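Local coordinates for protein sialidase B (Streptococcus pneumoniae serotype 4, PDB 4XJW) that cleaves terminal sialic acid residues from oligosaccharides, glycoproteins and glycolipids as a family 33 glycosidase, at residues 202-206 and 641-645. The protein carries 1 engineered substitution. Numbering follows the deposited sequence. Where two conformers were deposited one is given.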
loop_
_atom_site.group_PDB
_atom_site.type_symbol
_atom_site.label_atom_id
_atom_site.label_comp_id
_atom_site.label_asym_id
_atom_site.label_seq_id
_atom_site.Cartn_x
_atom_site.Cartn_y
_atom_site.Cartn_z
ATOM N N GLN A 202 4.105 -12.720 5.548
ATOM C CA GLN A 202 4.075 -13.564 4.353
ATOM C C GLN A 202 3.124 -13.068 3.267
ATOM O O GLN A 202 2.784 -13.805 2.339
ATOM C CB GLN A 202 3.819 -15.029 4.716
ATOM C CG GLN A 202 4.988 -15.646 5.478
ATOM C CD GLN A 202 6.245 -15.789 4.629
ATOM O OE1 GLN A 202 7.217 -15.039 4.788
ATOM N NE2 GLN A 202 6.245 -16.771 3.740
ATOM N N ALA A 203 2.716 -11.808 3.359
ATOM C CA ALA A 203 2.036 -11.205 2.224
ATOM C C ALA A 203 3.074 -10.636 1.286
ATOM O O ALA A 203 4.058 -10.032 1.716
ATOM C CB ALA A 203 1.088 -10.110 2.676
ATOM N N ASN A 204 2.853 -10.811 -0.006
ATOM C CA ASN A 204 3.769 -10.264 -0.986
ATOM C C ASN A 204 3.433 -8.822 -1.346
ATOM O O ASN A 204 4.220 -8.159 -2.020
ATOM C CB ASN A 204 3.787 -11.145 -2.244
ATOM C CG ASN A 204 5.053 -10.969 -3.082
ATOM O OD1 ASN A 204 6.132 -10.645 -2.567
ATOM N ND2 ASN A 204 4.925 -11.193 -4.388
ATOM N N TYR A 205 2.279 -8.329 -0.882
ATOM C CA TYR A 205 1.803 -6.988 -1.263
ATOM C C TYR A 205 1.289 -6.226 -0.055
ATOM O O TYR A 205 0.810 -6.830 0.905
ATOM C CB TYR A 205 0.720 -7.082 -2.349
ATOM C CG TYR A 205 1.178 -7.949 -3.498
ATOM C CD1 TYR A 205 1.997 -7.428 -4.505
ATOM C CD2 TYR A 205 0.877 -9.302 -3.517
ATOM C CE1 TYR A 205 2.466 -8.235 -5.537
ATOM C CE2 TYR A 205 1.338 -10.116 -4.535
ATOM C CZ TYR A 205 2.131 -9.584 -5.526
ATOM O OH TYR A 205 2.594 -10.415 -6.509
ATOM N N PHE A 206 1.400 -4.900 -0.104
ATOM C CA PHE A 206 0.931 -4.046 0.988
ATOM C C PHE A 206 0.261 -2.828 0.410
ATOM O O PHE A 206 0.665 -2.334 -0.648
ATOM C CB PHE A 206 2.092 -3.615 1.893
ATOM C CG PHE A 206 2.780 -4.764 2.539
ATOM C CD1 PHE A 206 2.271 -5.322 3.701
ATOM C CD2 PHE A 206 3.894 -5.331 1.947
ATOM C CE1 PHE A 206 2.875 -6.414 4.274
ATOM C CE2 PHE A 206 4.524 -6.415 2.530
ATOM C CZ PHE A 206 4.006 -6.968 3.688
ATOM N N LEU A 641 -0.667 -2.775 -11.130
ATOM C CA LEU A 641 -1.175 -3.738 -10.154
ATOM C C LEU A 641 -0.055 -4.660 -9.711
ATOM O O LEU A 641 0.887 -4.918 -10.465
ATOM C CB LEU A 641 -2.269 -4.601 -10.782
ATOM C CG LEU A 641 -3.458 -3.828 -11.343
ATOM C CD1 LEU A 641 -4.360 -4.798 -12.065
ATOM C CD2 LEU A 641 -4.215 -3.162 -10.218
ATOM N N HIS A 642 -0.141 -5.136 -8.472
ATOM C CA HIS A 642 0.679 -6.263 -8.012
ATOM C C HIS A 642 2.182 -5.981 -8.029
ATOM O O HIS A 642 2.975 -6.781 -8.560
ATOM C CB HIS A 642 0.366 -7.535 -8.824
ATOM C CG HIS A 642 -1.100 -7.735 -9.078
ATOM N ND1 HIS A 642 -2.064 -7.449 -8.132
ATOM C CD2 HIS A 642 -1.760 -8.129 -10.191
ATOM C CE1 HIS A 642 -3.260 -7.684 -8.650
ATOM N NE2 HIS A 642 -3.106 -8.114 -9.892
ATOM N N LEU A 643 2.563 -4.853 -7.434
ATOM C CA LEU A 643 3.967 -4.488 -7.284
ATOM C C LEU A 643 4.369 -4.704 -5.845
ATOM O O LEU A 643 3.618 -4.332 -4.938
ATOM C CB LEU A 643 4.204 -3.020 -7.644
ATOM C CG LEU A 643 3.681 -2.533 -8.998
ATOM C CD1 LEU A 643 3.888 -1.033 -9.154
ATOM C CD2 LEU A 643 4.323 -3.284 -10.147
ATOM N N SER A 644 5.554 -5.273 -5.655
ATOM C CA SER A 644 6.077 -5.484 -4.311
ATOM C C SER A 644 7.000 -4.362 -3.836
ATOM O O SER A 644 7.751 -3.760 -4.616
ATOM C CB SER A 644 6.793 -6.823 -4.234
ATOM O OG SER A 644 5.882 -7.879 -4.442
ATOM N N ASN A 645 6.926 -4.082 -2.537
ATOM C CA ASN A 645 7.846 -3.159 -1.872
ATOM C C ASN A 645 7.800 -1.748 -2.435
ATOM O O ASN A 645 8.838 -1.094 -2.623
ATOM C CB ASN A 645 9.277 -3.718 -1.886
ATOM C CG ASN A 645 9.446 -4.911 -0.980
ATOM O OD1 ASN A 645 8.492 -5.374 -0.361
ATOM N ND2 ASN A 645 10.671 -5.429 -0.903
HETATM O O HOH W 1 5.500 -5.890 -0.899
HETATM O O HOH W 2 3.186 -9.485 -8.884
HETATM O O HOH W 3 2.672 -3.767 -2.469
#
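Tyr-205 and Ser-644 have the nearest CA atoms, 5.5 Å apart, where the start of strand 205-213 meets the irregular chain leading to strand 647-652. One direct hydrogen bond joins the segments: with OG beside its own backbone N (chi1 -65°), Ser-644 donates from OG to Asn-204 O over 3.0 Å, tilted 24° from the carbonyl plane. Asn-204 O takes a second bond, from a water that also accepts from Asn-645 N, so two donors grip this carbonyl. With CG anti to N (chi1 -158°), the Asn-204 amide lies over one face of the Tyr-205 ring, near its rim; its OD1 is bound by Ser-197 and its ND2 by Val-268 O. The Tyr-205 ring reaches alongside residues 642-643. Leu-643 O sits at its edge, 3.5 Å from CD1, whereas CE1 packs 3.4 Å from His-642 C. Beyond the ring, Tyr-205 OH donates to a water 2.6 Å away, which in turn donates to His-642 O; the phenol oxygen is also hydrogen-bonded to Trp-270 N. A third water, 2.7 Å from Leu-643 O, links that carbonyl to Phe-206 N. His-642 turns its imidazole away, hydrogen-bonding through NE2 to Lys-277 O and stacking edge-to-face with His-231, neighbour of the probable proton acceptor Asp-232. Placed just before the probable substrate-binding Arg-207, the contact joins the first strand of a four-stranded antiparallel sheet, a blade of the sialidase beta-propeller, to the loop between strands 626-631 and 647-652.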